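PDB 6TQP: 16L protein from Yaba-like disease virus, which probably inhibits apoptosis of the infected host cell as a viral Bcl-2-like protein, binding the BH3 segments of pro-apoptotic partners in a surface groove. Local coordinates for residues 89-94 / 130-135; 81-86 / 123-128. One frame throughout, in Å; residues are numbered along the deposited sequence.

Contact 1. Residues 89-94 / 130-135; sequences SLENDN and ALKISE
Leu90 lays its CD2 methyl against Ile133, and the approach of CD2 to CG1, 3.8 Å, marks the apolar heart of the contact. The two side chains meet at about a right angle, and CD2 is the branch of Leu90 that touches the isoleucine. CG of Leu90 stands opposite its backbone N (chi1 -178°), which carries the branch toward helix 120-134. Leu90 CD2 also brushes the root of Lys132, 4.1 Å from its CB.

Beyond CB the lysine turns twice, and the bends at CB-CG and CG-CD bring its ammonium outward over this apolar pair. Lys132 NZ donates to Glu135 OE1 at 3.2 Å, reaching the syn side of the oxygen but 29° out of the carboxylate plane. Lys132 NZ to Glu91 OE2 is a long bridge, 3.6 Å. Glu91 OE2 and Glu135 OE1 stand 6.6 Å apart; NZ lies between them, somewhat off the line, and probably eases their mutual repulsion.

The three form a salt-bridge network across the C-terminal ends of helices 76-92 and 120-134 in this Bcl-2-like fold. Helix 96-113 packs against both apolar side chains: Ile103 touches Ile133 and Lys99 touches Leu90; Lys99 NZ also donates to Ile133 O. Ile20 of helix 12-27 meets Ile133 too.

Contact 2. Residues 81-86 / 123-128; sequences HIKDQI and SFLIED
Leu125 points its CD1 methyl into the turn made by Ile82 and Lys83, where CD1 lies 3.7 Å from the backbone N of Lys83 and also touches Lys83 CB. Its distance to the isoleucine, from Leu125 CD1 to Ile82 CG2, is 3.9 Å. The methyl therefore bears on main chain as well as side chain, while the isoleucine slants across the leucine and offers its CG2 branch.

On the more solvent-facing flank, Lys83 and Asp128 cross at a slant. The lysine's CG is anti to its backbone N (chi1 -179°), which sends the chain toward helix 120-134, and the CD of Lys83 reaches Asp128 OD2 at 3.2 Å. It then bends at the last two torsions, about CG-CD and CD-CE, which turns NZ of Lys83 back to form a salt bridge of 3.5 Å with OD1 of Asp84 on its own helix. Lys83 NZ stays 4.2 Å from Asp128 OD2, so the opposite charges across the contact probably attract without making a salt bridge; the methylene chain does the touching.

The segment axes come within 10.0 Å and run nearly parallel, 12° apart. Ile86 continues the apolar side of its helix onto Ile102, Leu105 and Ile109 of helix 96-113. On another side of helix 76-92, Gln85 NE2 sits over the centre of one face of the His81 ring, and His81 ND1 hydrogen-bonds an acidic side chain of the bound peptide. Near-parallel helices packed with helix 96-113, one of them also meeting a peptide, fit the all-helical Bcl-2 fold and its BH3-binding groove, consistent with the M11L-like family.

In the fold
Both contacts join helix 76-92 to helix 120-134, contact 2 earlier and contact 1 at the C-terminal ends, with centres about 11 Å apart. Each is partly buried and pairs an apolar side-chain contact, Leu90 with Ile133 or Ile82 with Leu125, with a charged outer flank. In contact 1 the lysine comes from helix 120-134 and bridges both segments, though one link is long; in contact 2 it comes from helix 76-92, its salt bridge is to Asp84 of its own segment, and Asp128 across the contact stays just beyond salt-bridge distance. Contact 2 buries more surface, 201 against 160 Å². Helix 96-113 touches both, and in both the segment of helix 76-92 also meets the bound peptide.

Contact 1. Residues 89-94 / 130-135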
ATOM      1  N   SER A  89      -8.883  -3.061   7.715  1.00 29.86           N
ATOM      2  CA  SER A  89      -9.025  -4.010   6.617  1.00 34.98           C
ATOM      3  C   SER A  89      -7.804  -4.905   6.508  1.00 35.30           C
ATOM      4  O   SER A  89      -7.921  -6.086   6.154  1.00 34.10           O
ATOM      5  CB  SER A  89      -9.259  -3.262   5.313  1.00 39.85           C
ATOM      6  OG  SER A  89     -10.501  -2.583   5.355  1.00 45.26           O
ATOM      7  N   LEU A  90      -6.634  -4.370   6.840  1.00 29.69           N
ATOM      8  CA  LEU A  90      -5.404  -5.150   6.785  1.00 30.62           C
ATOM      9  C   LEU A  90      -5.339  -6.160   7.918  1.00 36.55           C
ATOM     10  O   LEU A  90      -4.886  -7.293   7.720  1.00 39.52           O
ATOM     11  CB  LEU A  90      -4.204  -4.212   6.839  1.00 36.37           C
ATOM     12  CG  LEU A  90      -2.815  -4.842   6.752  1.00 53.79           C
ATOM     13  CD1 LEU A  90      -2.727  -5.850   5.606  1.00 51.03           C
ATOM     14  CD2 LEU A  90      -1.781  -3.738   6.583  1.00 73.03           C
ATOM     15  N   GLU A  91      -5.759  -5.765   9.120  1.00 29.77           N
ATOM     16  CA  GLU A  91      -5.858  -6.739  10.200  1.00 32.29           C
ATOM     17  C   GLU A  91      -6.885  -7.819   9.875  1.00 33.15           C
ATOM     18  O   GLU A  91      -6.706  -8.983  10.261  1.00 38.32           O
ATOM     19  CB  GLU A  91      -6.205  -6.037  11.513  1.00 52.40           C
ATOM     20  CG  GLU A  91      -5.069  -5.186  12.052  1.00105.72           C
ATOM     21  CD  GLU A  91      -5.467  -4.369  13.264  1.00112.77           C
ATOM     22  OE1 GLU A  91      -6.675  -4.324  13.589  1.00 80.48           O
ATOM     23  OE2 GLU A  91      -4.566  -3.768  13.887  1.00 91.86           O
ATOM     24  N   ASN A  92      -7.954  -7.461   9.161  1.00 32.16           N
ATOM     25  CA  ASN A  92      -8.969  -8.446   8.795  1.00 38.27           C
ATOM     26  C   ASN A  92      -8.475  -9.444   7.764  1.00 37.00           C
ATOM     27  O   ASN A  92      -8.968 -10.578   7.724  1.00 45.41           O
ATOM     28  CB  ASN A  92     -10.216  -7.756   8.248  1.00 38.51           C
ATOM     29  CG  ASN A  92     -11.057  -7.129   9.334  1.00 51.54           C
ATOM     30  OD1 ASN A  92     -10.887  -7.427  10.517  1.00 49.92           O
ATOM     31  ND2 ASN A  92     -11.984  -6.264   8.938  1.00 57.06           N
ATOM     32  N   ASP A  93      -7.534  -9.043   6.905  1.00 34.70           N
ATOM     33  CA  ASP A  93      -7.081  -9.916   5.820  1.00 27.34           C
ATOM     34  C   ASP A  93      -5.594  -9.627   5.576  1.00 34.09           C
ATOM     35  O   ASP A  93      -5.236  -8.848   4.694  1.00 29.55           O
ATOM     36  CB  ASP A  93      -7.916  -9.698   4.568  1.00 29.58           C
ATOM     37  CG  ASP A  93      -7.676 -10.747   3.520  1.00 35.07           C
ATOM     38  OD1 ASP A  93      -6.824 -11.630   3.751  1.00 34.46           O
ATOM     39  OD2 ASP A  93      -8.329 -10.680   2.459  1.00 31.36           O
ATOM     40  N   ASN A  94      -4.738 -10.311   6.336  1.00 36.04           N
ATOM     41  CA  ASN A  94      -3.335  -9.952   6.487  1.00 36.15           C
ATOM     42  C   ASN A  94      -2.417 -10.515   5.393  1.00 39.76           C
ATOM     43  O   ASN A  94      -1.204 -10.580   5.602  1.00 48.80           O
ATOM     44  CB  ASN A  94      -2.840 -10.434   7.851  1.00 49.05           C
ATOM     45  CG  ASN A  94      -1.546  -9.805   8.246  1.00 66.04           C
ATOM     46  OD1 ASN A  94      -1.358  -8.603   8.079  1.00 59.30           O
ATOM     47  ND2 ASN A  94      -0.625 -10.617   8.756  1.00 87.15           N
ATOM     48  N   ALA A 130       2.552   2.115   6.290  1.00 37.18           N
ATOM     49  CA  ALA A 130       3.804   1.446   5.943  1.00 31.52           C
ATOM     50  C   ALA A 130       4.287   0.581   7.099  1.00 29.28           C
ATOM     51  O   ALA A 130       4.784  -0.531   6.889  1.00 37.11           O
ATOM     52  CB  ALA A 130       4.874   2.478   5.564  1.00 34.38           C
ATOM     53  N   LEU A 131       4.144   1.078   8.331  1.00 30.77           N
ATOM     54  CA  LEU A 131       4.566   0.311   9.498  1.00 32.79           C
ATOM     55  C   LEU A 131       3.781  -0.986   9.598  1.00 38.55           C
ATOM     56  O   LEU A 131       4.354  -2.066   9.784  1.00 37.06           O
ATOM     57  CB  LEU A 131       4.378   1.133  10.771  1.00 38.13           C
ATOM     58  CG  LEU A 131       5.468   2.132  11.125  1.00 37.51           C
ATOM     59  CD1 LEU A 131       5.025   2.968  12.305  1.00 53.95           C
ATOM     60  CD2 LEU A 131       6.772   1.418  11.433  1.00 60.02           C
ATOM     61  N   LYS A 132       2.459  -0.899   9.472  1.00 33.44           N
ATOM     62  CA  LYS A 132       1.630  -2.091   9.587  1.00 27.34           C
ATOM     63  C   LYS A 132       1.876  -3.058   8.442  1.00 31.55           C
ATOM     64  O   LYS A 132       1.861  -4.277   8.641  1.00 30.68           O
ATOM     65  CB  LYS A 132       0.157  -1.706   9.631  1.00 35.62           C
ATOM     66  CG  LYS A 132      -0.298  -1.085  10.931  1.00 88.15           C
ATOM     67  CD  LYS A 132      -0.145  -2.007  12.133  1.00106.95           C
ATOM     68  CE  LYS A 132      -1.069  -3.206  12.023  1.00 80.99           C
ATOM     69  NZ  LYS A 132      -1.023  -4.039  13.254  1.00 72.28           N
ATOM     70  N   ILE A 133       2.095  -2.547   7.231  1.00 30.61           N
ATOM     71  CA  ILE A 133       2.390  -3.449   6.124  1.00 26.37           C
ATOM     72  C   ILE A 133       3.711  -4.163   6.366  1.00 31.32           C
ATOM     73  O   ILE A 133       3.876  -5.334   5.987  1.00 33.90           O
ATOM     74  CB  ILE A 133       2.391  -2.680   4.789  1.00 30.14           C
ATOM     75  CG1 ILE A 133       0.968  -2.222   4.462  1.00 36.65           C
ATOM     76  CG2 ILE A 133       2.955  -3.540   3.681  1.00 30.87           C
ATOM     77  CD1 ILE A 133       0.886  -1.301   3.240  1.00 33.39           C
ATOM     78  N   SER A 134       4.655  -3.494   7.031  1.00 30.42           N
ATOM     79  CA  SER A 134       5.995  -4.036   7.236  1.00 29.56           C
ATOM     80  C   SER A 134       6.046  -5.114   8.307  1.00 34.41           C
ATOM     81  O   SER A 134       7.053  -5.820   8.404  1.00 31.17           O
ATOM     82  CB  SER A 134       6.967  -2.911   7.599  1.00 32.71           C
ATOM     83  OG  SER A 134       6.707  -2.406   8.891  1.00 37.08           O
ATOM     84  N   GLU A 135       5.000  -5.273   9.106  1.00 28.92           N
ATOM     85  CA  GLU A 135       4.996  -6.363  10.068  1.00 27.08           C
ATOM     86  C   GLU A 135       4.972  -7.683   9.298  1.00 28.00           C
ATOM     87  O   GLU A 135       4.368  -7.782   8.226  1.00 33.65           O
ATOM     88  CB  GLU A 135       3.794  -6.210  11.007  1.00 35.01           C
ATOM     89  CG  GLU A 135       3.819  -4.895  11.822  1.00 32.18           C
ATOM     90  CD  GLU A 135       2.576  -4.693  12.697  1.00 38.72           C
ATOM     91  OE1 GLU A 135       1.671  -5.554  12.646  1.00 38.70           O
ATOM     92  OE2 GLU A 135       2.520  -3.674  13.431  1.00 40.41           O
TER

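Contact 2. Residues 81-86 / 123-128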
ATOM      1  N   HIS A  81      -9.606   8.872  10.003  1.00 43.03           N
ATOM      2  CA  HIS A  81     -10.638   7.901   9.655  1.00 40.08           C
ATOM      3  C   HIS A  81     -10.170   6.973   8.534  1.00 38.51           C
ATOM      4  O   HIS A  81     -10.372   5.752   8.600  1.00 33.76           O
ATOM      5  CB  HIS A  81     -11.899   8.668   9.260  1.00 61.62           C
ATOM      6  CG  HIS A  81     -13.141   7.840   9.207  1.00 94.60           C
ATOM      7  ND1 HIS A  81     -13.374   6.777  10.052  1.00 97.44           N
ATOM      8  CD2 HIS A  81     -14.238   7.945   8.421  1.00103.12           C
ATOM      9  CE1 HIS A  81     -14.553   6.253   9.775  1.00101.31           C
ATOM     10  NE2 HIS A  81     -15.098   6.943   8.791  1.00100.64           N
ATOM     11  N   ILE A  82      -9.532   7.527   7.500  1.00 32.63           N
ATOM     12  CA  ILE A  82      -9.016   6.693   6.411  1.00 33.67           C
ATOM     13  C   ILE A  82      -7.969   5.723   6.943  1.00 36.27           C
ATOM     14  O   ILE A  82      -7.973   4.528   6.618  1.00 34.38           O
ATOM     15  CB  ILE A  82      -8.438   7.574   5.287  1.00 33.87           C
ATOM     16  CG1 ILE A  82      -9.546   8.419   4.661  1.00 37.48           C
ATOM     17  CG2 ILE A  82      -7.744   6.716   4.229  1.00 34.81           C
ATOM     18  CD1 ILE A  82      -9.046   9.494   3.721  1.00 37.32           C
ATOM     19  N   LYS A  83      -7.034   6.233   7.746  1.00 35.49           N
ATOM     20  CA  LYS A  83      -5.978   5.384   8.283  1.00 29.23           C
ATOM     21  C   LYS A  83      -6.577   4.199   9.021  1.00 30.07           C
ATOM     22  O   LYS A  83      -6.239   3.041   8.750  1.00 32.67           O
ATOM     23  CB  LYS A  83      -5.082   6.184   9.224  1.00 33.29           C
ATOM     24  CG  LYS A  83      -3.920   5.388   9.825  1.00 60.57           C
ATOM     25  CD  LYS A  83      -3.330   6.084  11.048  1.00 80.53           C
ATOM     26  CE  LYS A  83      -3.958   5.584  12.340  1.00 81.27           C
ATOM     27  NZ  LYS A  83      -3.445   4.243  12.725  1.00116.80           N
ATOM     28  N   ASP A  84      -7.476   4.474   9.958  1.00 33.52           N
ATOM     29  CA  ASP A  84      -8.024   3.404  10.778  1.00 41.44           C
ATOM     30  C   ASP A  84      -8.800   2.396   9.939  1.00 33.25           C
ATOM     31  O   ASP A  84      -8.743   1.191  10.209  1.00 32.43           O
ATOM     32  CB  ASP A  84      -8.890   4.002  11.883  1.00 49.18           C
ATOM     33  CG  ASP A  84      -8.067   4.776  12.895  1.00 47.95           C
ATOM     34  OD1 ASP A  84      -6.883   4.431  13.084  1.00 43.25           O
ATOM     35  OD2 ASP A  84      -8.587   5.728  13.492  1.00 50.04           O
ATOM     36  N   GLN A  85      -9.518   2.855   8.910  1.00 30.66           N
ATOM     37  CA  GLN A  85     -10.251   1.914   8.064  1.00 32.50           C
ATOM     38  C   GLN A  85      -9.293   1.024   7.279  1.00 33.80           C
ATOM     39  O   GLN A  85      -9.526  -0.184   7.146  1.00 28.73           O
ATOM     40  CB  GLN A  85     -11.194   2.665   7.120  1.00 39.66           C
ATOM     41  CG  GLN A  85     -12.381   3.305   7.837  1.00 63.54           C
ATOM     42  CD  GLN A  85     -13.295   4.080   6.906  1.00 67.73           C
ATOM     43  OE1 GLN A  85     -14.341   3.579   6.494  1.00 54.41           O
ATOM     44  NE2 GLN A  85     -12.910   5.311   6.577  1.00 74.77           N
ATOM     45  N   ILE A  86      -8.192   1.588   6.776  1.00 30.92           N
ATOM     46  CA  ILE A  86      -7.246   0.773   6.021  1.00 27.53           C
ATOM     47  C   ILE A  86      -6.542  -0.206   6.959  1.00 28.63           C
ATOM     48  O   ILE A  86      -6.416  -1.406   6.666  1.00 29.79           O
ATOM     49  CB  ILE A  86      -6.253   1.677   5.258  1.00 27.30           C
ATOM     50  CG1 ILE A  86      -6.996   2.480   4.185  1.00 32.58           C
ATOM     51  CG2 ILE A  86      -5.167   0.849   4.612  1.00 35.15           C
ATOM     52  CD1 ILE A  86      -6.140   3.552   3.471  1.00 35.77           C
ATOM     53  N   SER A 123       1.089  12.566   5.860  1.00 36.89           N
ATOM     54  CA  SER A 123       2.405  11.946   5.969  1.00 34.44           C
ATOM     55  C   SER A 123       2.405  10.844   7.023  1.00 38.04           C
ATOM     56  O   SER A 123       3.033   9.796   6.835  1.00 34.62           O
ATOM     57  CB  SER A 123       3.466  12.993   6.309  1.00 46.15           C
ATOM     58  OG  SER A 123       3.351  13.399   7.662  1.00 44.53           O
ATOM     59  N   PHE A 124       1.722  11.067   8.147  1.00 36.79           N
ATOM     60  CA  PHE A 124       1.698  10.055   9.199  1.00 39.95           C
ATOM     61  C   PHE A 124       0.817   8.881   8.812  1.00 35.77           C
ATOM     62  O   PHE A 124       1.087   7.744   9.219  1.00 42.97           O
ATOM     63  CB  PHE A 124       1.211  10.658  10.519  1.00 37.55           C
ATOM     64  CG  PHE A 124       2.201  11.593  11.177  1.00 47.47           C
ATOM     65  CD1 PHE A 124       3.571  11.430  11.003  1.00 43.75           C
ATOM     66  CD2 PHE A 124       1.757  12.637  11.978  1.00 64.45           C
ATOM     67  CE1 PHE A 124       4.472  12.297  11.612  1.00 52.13           C
ATOM     68  CE2 PHE A 124       2.651  13.500  12.583  1.00 85.20           C
ATOM     69  CZ  PHE A 124       4.007  13.330  12.400  1.00 65.09           C
ATOM     70  N   LEU A 125      -0.246   9.133   8.049  1.00 34.03           N
ATOM     71  CA  LEU A 125      -1.012   8.034   7.473  1.00 32.51           C
ATOM     72  C   LEU A 125      -0.109   7.133   6.652  1.00 36.69           C
ATOM     73  O   LEU A 125      -0.189   5.899   6.728  1.00 34.27           O
ATOM     74  CB  LEU A 125      -2.143   8.580   6.602  1.00 31.63           C
ATOM     75  CG  LEU A 125      -3.064   7.516   5.999  1.00 37.23           C
ATOM     76  CD1 LEU A 125      -4.477   8.082   5.832  1.00 37.00           C
ATOM     77  CD2 LEU A 125      -2.538   7.024   4.674  1.00 35.49           C
ATOM     78  N   ILE A 126       0.748   7.735   5.831  1.00 32.86           N
ATOM     79  CA  ILE A 126       1.633   6.928   5.002  1.00 27.20           C
ATOM     80  C   ILE A 126       2.596   6.151   5.889  1.00 28.96           C
ATOM     81  O   ILE A 126       2.801   4.944   5.710  1.00 33.27           O
ATOM     82  CB  ILE A 126       2.381   7.816   3.993  1.00 36.93           C
ATOM     83  CG1 ILE A 126       1.379   8.470   3.036  1.00 31.41           C
ATOM     84  CG2 ILE A 126       3.410   6.979   3.229  1.00 31.90           C
ATOM     85  CD1 ILE A 126       1.974   9.647   2.242  1.00 33.11           C
ATOM     86  N   GLU A 127       3.196   6.838   6.863  1.00 34.05           N
ATOM     87  CA  GLU A 127       4.097   6.183   7.809  1.00 37.90           C
ATOM     88  C   GLU A 127       3.394   5.043   8.538  1.00 38.05           C
ATOM     89  O   GLU A 127       3.906   3.920   8.604  1.00 36.19           O
ATOM     90  CB  GLU A 127       4.618   7.207   8.818  1.00 51.35           C
ATOM     91  CG  GLU A 127       5.724   8.093   8.294  1.00 97.69           C
ATOM     92  CD  GLU A 127       7.061   7.389   8.291  1.00 98.61           C
ATOM     93  OE1 GLU A 127       7.186   6.349   8.979  1.00 62.71           O
ATOM     94  OE2 GLU A 127       7.984   7.876   7.603  1.00 90.43           O
ATOM     95  N   ASP A 128       2.225   5.328   9.111  1.00 36.94           N
ATOM     96  CA  ASP A 128       1.531   4.340   9.930  1.00 38.58           C
ATOM     97  C   ASP A 128       1.169   3.097   9.126  1.00 30.45           C
ATOM     98  O   ASP A 128       1.379   1.971   9.588  1.00 37.31           O
ATOM     99  CB  ASP A 128       0.275   4.962  10.529  1.00 40.04           C
ATOM    100  CG  ASP A 128       0.584   5.994  11.590  1.00 44.36           C
ATOM    101  OD1 ASP A 128       1.675   5.930  12.186  1.00 44.16           O
ATOM    102  OD2 ASP A 128      -0.280   6.874  11.833  1.00 47.94           O
TER